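Local atomic coordinates of glycerol dehydratase (Clostridium butyricum, PDB entry 1R9D), a protein that probably dehydrates glycerol without vitamin B12, as a radical lyase of the pyruvate formate lyase-like family that would carry its radical on a glycine. Residues E70-S75 against C313-K317; F89-W93 against Y158-V162; E97-L101 against V324-I328; K258-E262 against F306-I311. All blocks are in the same frame, centred on the assembly; numbering follows the deposited sequence.

Contact 1. Residues E70-S75 against C313-K317; sequences ELIVGS and CIWIK
Lys317 reaches from the last turn of helix 304-317 across the loop 70-75, laying its CG and CD against Ile72 before its ammonium group arrives among oxygens. The chain does not run straight: it bends at both chi2 (-56°) and chi3 (-59°), which carries CD to 3.7 Å from Ile72 O and brings NZ round to the carboxylate of Glu70. There NZ donates to Glu70 OE1 at 2.9 Å, a salt bridge met on the syn side of the oxygen but 30° out of the carboxylate plane, the two side chains crossing at about a right angle. Weaker bonds from NZ go to Gly74 O at 3.1 Å and to Ser75 OG at 3.3 Å, so three acceptors of one loop share a buried charge. Glu70 OE2 takes the backbone N of Arg67, which helps hold the carboxylate in place. One turn earlier on the helix the contact becomes apolar. Ile72 CG1 packs on Cys313 CB at 3.9 Å, and Cys313 SG lies 4.0 Å from Leu71 CB. Pairing in this buried setting would probably favour the charged forms of both partners. The loop, which follows helix 47-61, is thus held along helix 304-317, with helix 260-277 against Ile72 and Lys317 through Trp268 and helix 11-22 against Glu70 and Leu71.

Contact 2. Residues F89-W93 against Y158-V162; sequences FSNKW and YYNGV
Tyr159 O receives the hydroxyl of Ser90 in a short bond, OG to O 2.6 Å, which lies in the carbonyl plane and uses a lone pair. With chi1 at 73°, the Ser90 OG sits between its backbone N and carbonyl carbon, turned to the end of helix 155-159; it also lies at the edge of the Tyr159 ring. A water bridges the segments: it accepts from Trp93 NE1 at 3.0 Å and lies within hydrogen-bonding distance of Ser90 O and Asn160 OD1, more acceptors being in reach than its protons can serve. Asn160 OD1 also accepts from Asn279 ND2. Phe89 lays one ring face over the backbone beyond the helix. Gly161 CA stands 3.8 Å from the ring centroid and only 12° off the normal, a CH-pi contact, while Gly161 N is 3.5 Å from Phe89 CD1. Trp93 and Tyr159 meet obliquely, with Trp93 CD1 4.1 Å from Tyr159 CD2. A helix C-terminus is thus fastened to the lead-in of helix 92-97 by a serine hydroxyl, a water and the Phe89 ring face over Gly161, in the pyruvate formate lyase-like region, the Asn160 side chain about 10 Å from bound glycerol.

Contact 3. Residues E97-L101 against V324-I328; sequences ELDRL and VRDEI
Glu97 OE2 accepts the backbone N-H of Glu327 at 2.9 Å. The bond is nearly straight, 172° at the hydrogen, and reaches the oxygen on its syn side close to the carboxylate plane. The other oxygen, OE1, is paired with Arg104 NH2 in a salt bridge, so both oxygens of this buried carboxylate are answered. Arg104 also donates to Arg325 O, tying the same guanidinium to both chain runs. The Glu327 side chain extends to Arg100: NE donates to Glu327 OE1 at 2.8 Å, with that oxygen only 10° out of the guanidinium plane, while Arg100 NH2 adds a weak bond to it at 3.4 Å. Carboxylate and guanidinium planes stand 64° apart, so the pair is not a flat two-pronged one. Glu97 CG lies against one face of the guanidinium. Two carboxylates are close, Glu97 OE1 being 3.8 Å from Glu327 OE1, and the two arginines probably offset their repulsion. Asp326 OD2 accepts weakly from Ile328 N, a capping bond, and Asp326 OD1 takes Ser329 OG. Away from the charged groups Leu101 CD2 rests 4.4 Å from Val324 CG2. The site joins the end of helix 92-97 to the loop between helices 304-317 and 329-332, with Trp93 of helix 92-97 against Val324 and Asp326.

Contact 4. Residues K258-E262 against F306-I311; sequences KSFYE and FAQELI
Two helices of the largely helical pyruvate formate lyase-like region meet here, the first turn of helix 260-277 packing on the N-terminal half of helix 304-317. That first turn opens with a capping box: Ser259 OG accepts weakly from Glu262 N, and Glu262 OE2 takes Ser259 N at 3.2 Å together with Lys258 N, while Lys251 adds a salt bridge to the same oxygen. Across the interface the work falls to Phe260 and Tyr261. Both throw CG anti to the backbone N, which lets both rings reach the other helix, although only the CB of Phe260 points at it. Phe260 presents its rim: its CZ is 4.0 Å from Ile311 CG1, which lies in the ring plane, and its CE2 is 4.0 Å from Ala307 CB. Tyr261 offers a face instead. Leu310 CD2 stands over it, 4.0 Å from the ring centroid and 16° off the normal, a CH-pi contact, and Leu310 CD1 reaches 3.9 Å from Tyr261 CG. Beside it the edge of Phe306 points at the Tyr261 face in an offset edge-to-face pair, planes 75° apart, with Tyr261 CE2 3.8 Å from Phe306 CZ. Leu310 is thereby set between the two rings, its CG lying over a face of Phe306. No hydrogen bond crosses between the segments, and the phenol OH of Tyr261 is spent on Leu71 O. Cohesion between the helices here therefore comes from dispersion and ring contacts, while the polar bonds described lie outside the interface, at the capping box and the phenol.

The four contacts form two pairs. Contacts 1 and 4 have centres 12 Å apart and share helix 304-317; Leu71 CD1 packs on Phe306 CE1 (3.7 Å) and Ile72 CD1 on Tyr261 CE1 (4.0 Å), linking them directly. Contacts 2 and 3, also 12 Å apart, meet where Trp93 packs on the backbone of Arg325 and Asp326. Between the pairs the centres lie about 28 to 39 Å apart and nothing touches. Along the chain contacts 2 and 4 are both nested inside the loop closed by contact 1, in series with each other; contact 3 crosses contacts 1 and 2 and encloses contact 4. In contacts 1 to 3 a segment before residue 102 meets one 65 to 238 residues further on, all within the pyruvate formate lyase-like range.

Contact 1. Residues E70-S75 against C313-K317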
# COMPACT_ATOMS: atom_id res chain seq x y z
N GLU A 70 -17.51 27.29 -31.71
CA GLU A 70 -16.65 26.11 -31.64
C GLU A 70 -17.15 24.95 -32.51
O GLU A 70 -18.35 24.72 -32.62
CB GLU A 70 -16.52 25.61 -30.19
CG GLU A 70 -15.46 26.32 -29.36
CD GLU A 70 -15.27 25.69 -27.99
OE1 GLU A 70 -14.19 25.88 -27.39
OE2 GLU A 70 -16.20 25.02 -27.50
N LEU A 71 -16.21 24.24 -33.13
CA LEU A 71 -16.54 23.07 -33.94
C LEU A 71 -16.14 21.84 -33.12
O LEU A 71 -16.76 20.78 -33.21
CB LEU A 71 -15.77 23.08 -35.27
CG LEU A 71 -16.21 24.06 -36.36
CD1 LEU A 71 -15.26 23.95 -37.55
CD2 LEU A 71 -17.63 23.74 -36.80
N ILE A 72 -15.08 22.00 -32.33
CA ILE A 72 -14.58 20.94 -31.46
C ILE A 72 -14.91 21.39 -30.04
O ILE A 72 -14.46 22.44 -29.60
CB ILE A 72 -13.05 20.77 -31.60
CG1 ILE A 72 -12.71 20.28 -33.02
CG2 ILE A 72 -12.52 19.80 -30.54
CD1 ILE A 72 -13.21 18.88 -33.34
N VAL A 73 -15.69 20.59 -29.31
CA VAL A 73 -16.09 20.97 -27.96
C VAL A 73 -15.43 20.19 -26.83
O VAL A 73 -14.94 19.08 -27.02
CB VAL A 73 -17.63 20.86 -27.80
CG1 VAL A 73 -18.31 21.84 -28.75
CG2 VAL A 73 -18.09 19.45 -28.09
N GLY A 74 -15.45 20.80 -25.64
CA GLY A 74 -14.86 20.20 -24.46
C GLY A 74 -13.99 21.24 -23.78
O GLY A 74 -12.88 21.52 -24.22
N SER A 75 -14.51 21.83 -22.70
CA SER A 75 -13.80 22.85 -21.95
C SER A 75 -13.66 22.44 -20.50
O SER A 75 -14.64 22.04 -19.87
CB SER A 75 -14.55 24.19 -22.03
OG SER A 75 -14.62 24.66 -23.37
N CYS A 313 -8.96 24.27 -35.08
CA CYS A 313 -9.76 24.30 -33.87
C CYS A 313 -9.08 23.51 -32.75
O CYS A 313 -9.12 23.92 -31.59
CB CYS A 313 -11.16 23.73 -34.12
SG CYS A 313 -12.24 24.86 -35.04
N ILE A 314 -8.47 22.39 -33.11
CA ILE A 314 -7.77 21.57 -32.12
C ILE A 314 -6.59 22.38 -31.58
O ILE A 314 -6.32 22.37 -30.38
CB ILE A 314 -7.25 20.25 -32.74
CG1 ILE A 314 -8.43 19.29 -32.97
CG2 ILE A 314 -6.23 19.61 -31.81
CD1 ILE A 314 -8.05 18.00 -33.68
N TRP A 315 -5.90 23.08 -32.47
CA TRP A 315 -4.77 23.91 -32.05
C TRP A 315 -5.26 24.90 -30.99
O TRP A 315 -4.64 25.07 -29.94
CB TRP A 315 -4.19 24.67 -33.24
CG TRP A 315 -2.86 24.16 -33.74
CD1 TRP A 315 -1.72 24.90 -33.94
CD2 TRP A 315 -2.54 22.82 -34.14
NE1 TRP A 315 -0.71 24.10 -34.43
CE2 TRP A 315 -1.19 22.82 -34.57
CE3 TRP A 315 -3.25 21.62 -34.18
CZ2 TRP A 315 -0.54 21.66 -35.03
CZ3 TRP A 315 -2.61 20.46 -34.64
CH2 TRP A 315 -1.27 20.50 -35.06
N ILE A 316 -6.39 25.55 -31.27
CA ILE A 316 -6.93 26.51 -30.31
C ILE A 316 -7.31 25.86 -28.98
O ILE A 316 -7.04 26.42 -27.92
CB ILE A 316 -8.14 27.27 -30.91
CG1 ILE A 316 -7.68 28.11 -32.11
CG2 ILE A 316 -8.79 28.15 -29.85
CD1 ILE A 316 -8.78 28.85 -32.84
N LYS A 317 -7.93 24.68 -29.03
CA LYS A 317 -8.32 23.98 -27.81
C LYS A 317 -7.11 23.67 -26.94
O LYS A 317 -7.17 23.75 -25.71
CB LYS A 317 -9.06 22.68 -28.14
CG LYS A 317 -10.41 22.86 -28.83
CD LYS A 317 -11.35 23.75 -28.02
CE LYS A 317 -11.63 23.18 -26.64
NZ LYS A 317 -12.45 24.12 -25.81

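Contact 2. Residues F89-W93 against Y158-V162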
# COMPACT_ATOMS: atom_id res chain seq x y z
N PHE A 89 -2.60 16.37 -4.64
CA PHE A 89 -1.14 16.38 -4.73
C PHE A 89 -0.53 17.32 -3.70
O PHE A 89 0.40 16.95 -2.98
CB PHE A 89 -0.71 16.76 -6.15
CG PHE A 89 -1.29 15.85 -7.21
CD1 PHE A 89 -2.11 16.36 -8.21
CD2 PHE A 89 -1.03 14.48 -7.18
CE1 PHE A 89 -2.67 15.52 -9.17
CE2 PHE A 89 -1.58 13.63 -8.14
CZ PHE A 89 -2.41 14.14 -9.13
N SER A 90 -1.06 18.54 -3.62
CA SER A 90 -0.61 19.54 -2.65
C SER A 90 -1.64 20.66 -2.70
O SER A 90 -2.37 20.79 -3.68
CB SER A 90 0.77 20.11 -2.99
OG SER A 90 0.71 20.97 -4.11
N ASN A 91 -1.72 21.47 -1.65
CA ASN A 91 -2.69 22.56 -1.64
C ASN A 91 -2.37 23.65 -0.64
O ASN A 91 -2.90 24.76 -0.74
CB ASN A 91 -4.09 22.01 -1.36
CG ASN A 91 -4.17 21.28 -0.05
OD1 ASN A 91 -4.16 21.90 1.02
ND2 ASN A 91 -4.22 19.95 -0.10
N LYS A 92 -1.50 23.36 0.32
CA LYS A 92 -1.13 24.35 1.32
C LYS A 92 -0.46 25.57 0.68
O LYS A 92 -0.56 26.68 1.21
CB LYS A 92 -0.22 23.73 2.38
CG LYS A 92 -0.94 22.72 3.28
CD LYS A 92 -0.02 22.16 4.35
CE LYS A 92 -0.69 21.04 5.14
NZ LYS A 92 -1.96 21.48 5.79
N TRP A 93 0.20 25.38 -0.45
CA TRP A 93 0.85 26.50 -1.12
C TRP A 93 -0.23 27.46 -1.64
O TRP A 93 -0.05 28.69 -1.60
CB TRP A 93 1.71 26.02 -2.29
CG TRP A 93 0.94 25.39 -3.42
CD1 TRP A 93 0.70 24.05 -3.60
CD2 TRP A 93 0.30 26.06 -4.50
NE1 TRP A 93 -0.05 23.86 -4.73
CE2 TRP A 93 -0.31 25.07 -5.31
CE3 TRP A 93 0.18 27.41 -4.88
CZ2 TRP A 93 -1.03 25.39 -6.46
CZ3 TRP A 93 -0.54 27.72 -6.04
CH2 TRP A 93 -1.13 26.71 -6.81
N TYR A 158 6.21 16.77 -6.96
CA TYR A 158 5.95 16.88 -5.53
C TYR A 158 4.67 17.69 -5.30
O TYR A 158 3.79 17.26 -4.55
CB TYR A 158 7.13 17.59 -4.85
CG TYR A 158 6.98 17.75 -3.35
CD1 TYR A 158 7.28 16.70 -2.48
CD2 TYR A 158 6.53 18.95 -2.80
CE1 TYR A 158 7.13 16.85 -1.10
CE2 TYR A 158 6.38 19.11 -1.42
CZ TYR A 158 6.68 18.05 -0.58
OH TYR A 158 6.53 18.19 0.78
N TYR A 159 4.57 18.84 -5.95
CA TYR A 159 3.41 19.71 -5.78
C TYR A 159 2.22 19.39 -6.66
O TYR A 159 1.08 19.71 -6.31
CB TYR A 159 3.80 21.17 -6.03
CG TYR A 159 4.73 21.75 -4.99
CD1 TYR A 159 6.06 22.04 -5.30
CD2 TYR A 159 4.29 21.99 -3.69
CE1 TYR A 159 6.92 22.57 -4.35
CE2 TYR A 159 5.14 22.52 -2.73
CZ TYR A 159 6.46 22.80 -3.07
OH TYR A 159 7.30 23.34 -2.12
N ASN A 160 2.47 18.77 -7.81
CA ASN A 160 1.39 18.45 -8.72
C ASN A 160 1.51 17.08 -9.37
O ASN A 160 2.38 16.28 -9.00
CB ASN A 160 1.30 19.54 -9.79
CG ASN A 160 0.90 20.89 -9.20
OD1 ASN A 160 -0.28 21.13 -8.91
ND2 ASN A 160 1.88 21.77 -9.01
N GLY A 161 0.63 16.81 -10.33
CA GLY A 161 0.63 15.53 -11.01
C GLY A 161 1.88 15.24 -11.82
O GLY A 161 2.71 16.13 -12.03
N VAL A 162 2.00 14.01 -12.29
CA VAL A 162 3.15 13.59 -13.08
C VAL A 162 3.01 13.95 -14.56
O VAL A 162 3.72 14.83 -15.07
CB VAL A 162 3.38 12.06 -12.95
CG1 VAL A 162 4.55 11.62 -13.83
CG2 VAL A 162 3.63 11.71 -11.49
O HOH W 1 -1.45 21.79 -6.37

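Contact 3. Residues E97-L101 against V324-I328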
# COMPACT_ATOMS: atom_id res chain seq x y z
N GLU A 97 -1.02 31.51 -0.83
CA GLU A 97 -1.01 32.53 -1.87
C GLU A 97 -2.36 33.04 -2.36
O GLU A 97 -2.41 33.83 -3.31
CB GLU A 97 -0.24 32.01 -3.09
CG GLU A 97 1.23 31.81 -2.85
CD GLU A 97 1.91 31.18 -4.05
OE1 GLU A 97 1.62 31.62 -5.18
OE2 GLU A 97 2.73 30.27 -3.86
N LEU A 98 -3.44 32.59 -1.74
CA LEU A 98 -4.78 33.01 -2.15
C LEU A 98 -4.95 34.50 -2.43
O LEU A 98 -5.57 34.88 -3.42
CB LEU A 98 -5.81 32.60 -1.10
CG LEU A 98 -6.24 31.14 -1.02
CD1 LEU A 98 -7.31 31.00 0.05
CD2 LEU A 98 -6.78 30.68 -2.37
N ASP A 99 -4.39 35.34 -1.57
CA ASP A 99 -4.56 36.77 -1.73
C ASP A 99 -3.52 37.54 -2.54
O ASP A 99 -3.59 38.77 -2.62
CB ASP A 99 -4.72 37.42 -0.35
CG ASP A 99 -5.86 36.81 0.44
OD1 ASP A 99 -6.93 36.58 -0.15
OD2 ASP A 99 -5.69 36.56 1.65
N ARG A 100 -2.56 36.85 -3.15
CA ARG A 100 -1.58 37.56 -3.95
C ARG A 100 -1.39 36.99 -5.35
O ARG A 100 -0.47 37.39 -6.07
CB ARG A 100 -0.23 37.66 -3.21
CG ARG A 100 0.42 36.35 -2.80
CD ARG A 100 1.83 36.64 -2.27
NE ARG A 100 2.56 35.44 -1.88
CZ ARG A 100 2.37 34.79 -0.73
NH1 ARG A 100 1.47 35.22 0.15
NH2 ARG A 100 3.09 33.71 -0.46
N LEU A 101 -2.27 36.08 -5.74
CA LEU A 101 -2.20 35.49 -7.08
C LEU A 101 -2.45 36.56 -8.14
O LEU A 101 -1.84 36.54 -9.21
CB LEU A 101 -3.25 34.38 -7.24
CG LEU A 101 -3.00 33.05 -6.52
CD1 LEU A 101 -4.21 32.14 -6.71
CD2 LEU A 101 -1.75 32.39 -7.09
N VAL A 324 -2.34 26.44 -12.64
CA VAL A 324 -1.76 27.34 -11.66
C VAL A 324 -0.73 26.59 -10.81
O VAL A 324 -0.93 25.43 -10.45
CB VAL A 324 -2.86 27.95 -10.74
CG1 VAL A 324 -3.53 26.86 -9.91
CG2 VAL A 324 -2.26 29.02 -9.85
N ARG A 325 0.39 27.26 -10.52
CA ARG A 325 1.46 26.67 -9.72
C ARG A 325 1.89 27.66 -8.64
O ARG A 325 1.64 28.85 -8.76
CB ARG A 325 2.68 26.37 -10.61
CG ARG A 325 2.40 25.53 -11.85
CD ARG A 325 3.71 25.16 -12.55
NE ARG A 325 3.51 24.30 -13.72
CZ ARG A 325 3.07 24.71 -14.90
NH1 ARG A 325 2.77 25.99 -15.11
NH2 ARG A 325 2.92 23.83 -15.89
N ASP A 326 2.54 27.16 -7.59
CA ASP A 326 3.00 28.04 -6.52
C ASP A 326 3.98 29.07 -7.09
O ASP A 326 4.53 28.88 -8.18
CB ASP A 326 3.66 27.24 -5.39
CG ASP A 326 4.94 26.55 -5.84
OD1 ASP A 326 4.86 25.41 -6.36
OD2 ASP A 326 6.01 27.15 -5.66
N GLU A 327 4.21 30.15 -6.35
CA GLU A 327 5.08 31.23 -6.82
C GLU A 327 6.52 30.86 -7.16
O GLU A 327 7.11 31.47 -8.05
CB GLU A 327 5.06 32.41 -5.85
CG GLU A 327 5.27 32.07 -4.39
CD GLU A 327 5.09 33.28 -3.49
OE1 GLU A 327 4.12 34.05 -3.71
OE2 GLU A 327 5.90 33.47 -2.56
N ILE A 328 7.08 29.89 -6.46
CA ILE A 328 8.45 29.48 -6.76
C ILE A 328 8.48 28.61 -8.01
O ILE A 328 9.26 28.85 -8.94
CB ILE A 328 9.07 28.71 -5.57
CG1 ILE A 328 9.13 29.61 -4.34
CG2 ILE A 328 10.47 28.22 -5.93
CD1 ILE A 328 9.90 30.91 -4.56

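Contact 4. Residues K258-E262 against F306-I311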
# COMPACT_ATOMS: atom_id res chain seq x y z
N LYS A 258 -14.81 7.21 -37.18
CA LYS A 258 -14.89 6.72 -38.54
C LYS A 258 -14.42 7.82 -39.48
O LYS A 258 -13.47 7.65 -40.25
CB LYS A 258 -16.34 6.33 -38.87
CG LYS A 258 -16.58 5.92 -40.32
CD LYS A 258 -16.05 4.53 -40.63
CE LYS A 258 -16.47 4.09 -42.03
NZ LYS A 258 -16.02 2.70 -42.34
N SER A 259 -15.07 8.97 -39.41
CA SER A 259 -14.73 10.12 -40.25
C SER A 259 -13.66 10.97 -39.58
O SER A 259 -13.33 10.76 -38.41
CB SER A 259 -15.97 10.97 -40.49
OG SER A 259 -16.37 11.59 -39.28
N PHE A 260 -13.15 11.96 -40.31
CA PHE A 260 -12.11 12.84 -39.77
C PHE A 260 -12.64 13.72 -38.64
O PHE A 260 -11.97 13.90 -37.62
CB PHE A 260 -11.52 13.72 -40.88
CG PHE A 260 -10.27 14.45 -40.47
CD1 PHE A 260 -9.09 13.75 -40.21
CD2 PHE A 260 -10.27 15.83 -40.33
CE1 PHE A 260 -7.93 14.41 -39.82
CE2 PHE A 260 -9.11 16.51 -39.94
CZ PHE A 260 -7.94 15.80 -39.68
N TYR A 261 -13.85 14.26 -38.80
CA TYR A 261 -14.43 15.11 -37.77
C TYR A 261 -14.56 14.30 -36.48
O TYR A 261 -14.24 14.79 -35.39
CB TYR A 261 -15.81 15.61 -38.22
CG TYR A 261 -16.34 16.86 -37.51
CD1 TYR A 261 -15.90 17.21 -36.24
CD2 TYR A 261 -17.33 17.64 -38.11
CE1 TYR A 261 -16.44 18.32 -35.57
CE2 TYR A 261 -17.88 18.73 -37.46
CZ TYR A 261 -17.43 19.07 -36.19
OH TYR A 261 -18.00 20.14 -35.54
N GLU A 262 -15.03 13.06 -36.60
CA GLU A 262 -15.19 12.18 -35.45
C GLU A 262 -13.84 11.91 -34.78
O GLU A 262 -13.75 11.88 -33.56
CB GLU A 262 -15.83 10.86 -35.87
CG GLU A 262 -17.31 10.98 -36.23
CD GLU A 262 -17.89 9.71 -36.83
OE1 GLU A 262 -19.10 9.70 -37.14
OE2 GLU A 262 -17.13 8.73 -37.00
N PHE A 306 -11.96 22.25 -44.88
CA PHE A 306 -12.65 21.95 -43.63
C PHE A 306 -11.76 21.10 -42.72
O PHE A 306 -11.78 21.27 -41.50
CB PHE A 306 -13.97 21.22 -43.89
CG PHE A 306 -14.82 21.06 -42.66
CD1 PHE A 306 -15.11 22.16 -41.86
CD2 PHE A 306 -15.32 19.82 -42.29
CE1 PHE A 306 -15.89 22.03 -40.70
CE2 PHE A 306 -16.09 19.67 -41.14
CZ PHE A 306 -16.38 20.78 -40.34
N ALA A 307 -10.99 20.19 -43.31
CA ALA A 307 -10.09 19.35 -42.53
C ALA A 307 -9.10 20.28 -41.84
O ALA A 307 -8.78 20.11 -40.66
CB ALA A 307 -9.35 18.36 -43.44
N GLN A 308 -8.61 21.27 -42.58
CA GLN A 308 -7.66 22.22 -42.02
C GLN A 308 -8.30 23.08 -40.93
O GLN A 308 -7.67 23.38 -39.93
CB GLN A 308 -7.09 23.13 -43.12
CG GLN A 308 -6.03 24.11 -42.62
CD GLN A 308 -4.75 23.42 -42.15
OE1 GLN A 308 -4.12 22.70 -42.92
NE2 GLN A 308 -4.38 23.65 -40.90
N GLU A 309 -9.56 23.46 -41.12
CA GLU A 309 -10.24 24.28 -40.10
C GLU A 309 -10.41 23.48 -38.80
O GLU A 309 -10.30 24.04 -37.71
CB GLU A 309 -11.60 24.77 -40.62
CG GLU A 309 -12.36 25.66 -39.64
CD GLU A 309 -13.62 26.28 -40.24
OE1 GLU A 309 -14.29 25.61 -41.05
OE2 GLU A 309 -13.95 27.44 -39.90
N LEU A 310 -10.66 22.18 -38.92
CA LEU A 310 -10.83 21.33 -37.74
C LEU A 310 -9.51 21.21 -36.98
O LEU A 310 -9.48 21.22 -35.75
CB LEU A 310 -11.33 19.95 -38.16
CG LEU A 310 -12.79 19.88 -38.61
CD1 LEU A 310 -13.12 18.49 -39.11
CD2 LEU A 310 -13.70 20.26 -37.45
N ILE A 311 -8.42 21.08 -37.73
CA ILE A 311 -7.10 20.99 -37.10
C ILE A 311 -6.83 22.32 -36.40
O ILE A 311 -6.32 22.35 -35.28
CB ILE A 311 -6.01 20.67 -38.16
CG1 ILE A 311 -6.22 19.25 -38.69
CG2 ILE A 311 -4.62 20.80 -37.55
CD1 ILE A 311 -5.20 18.80 -39.72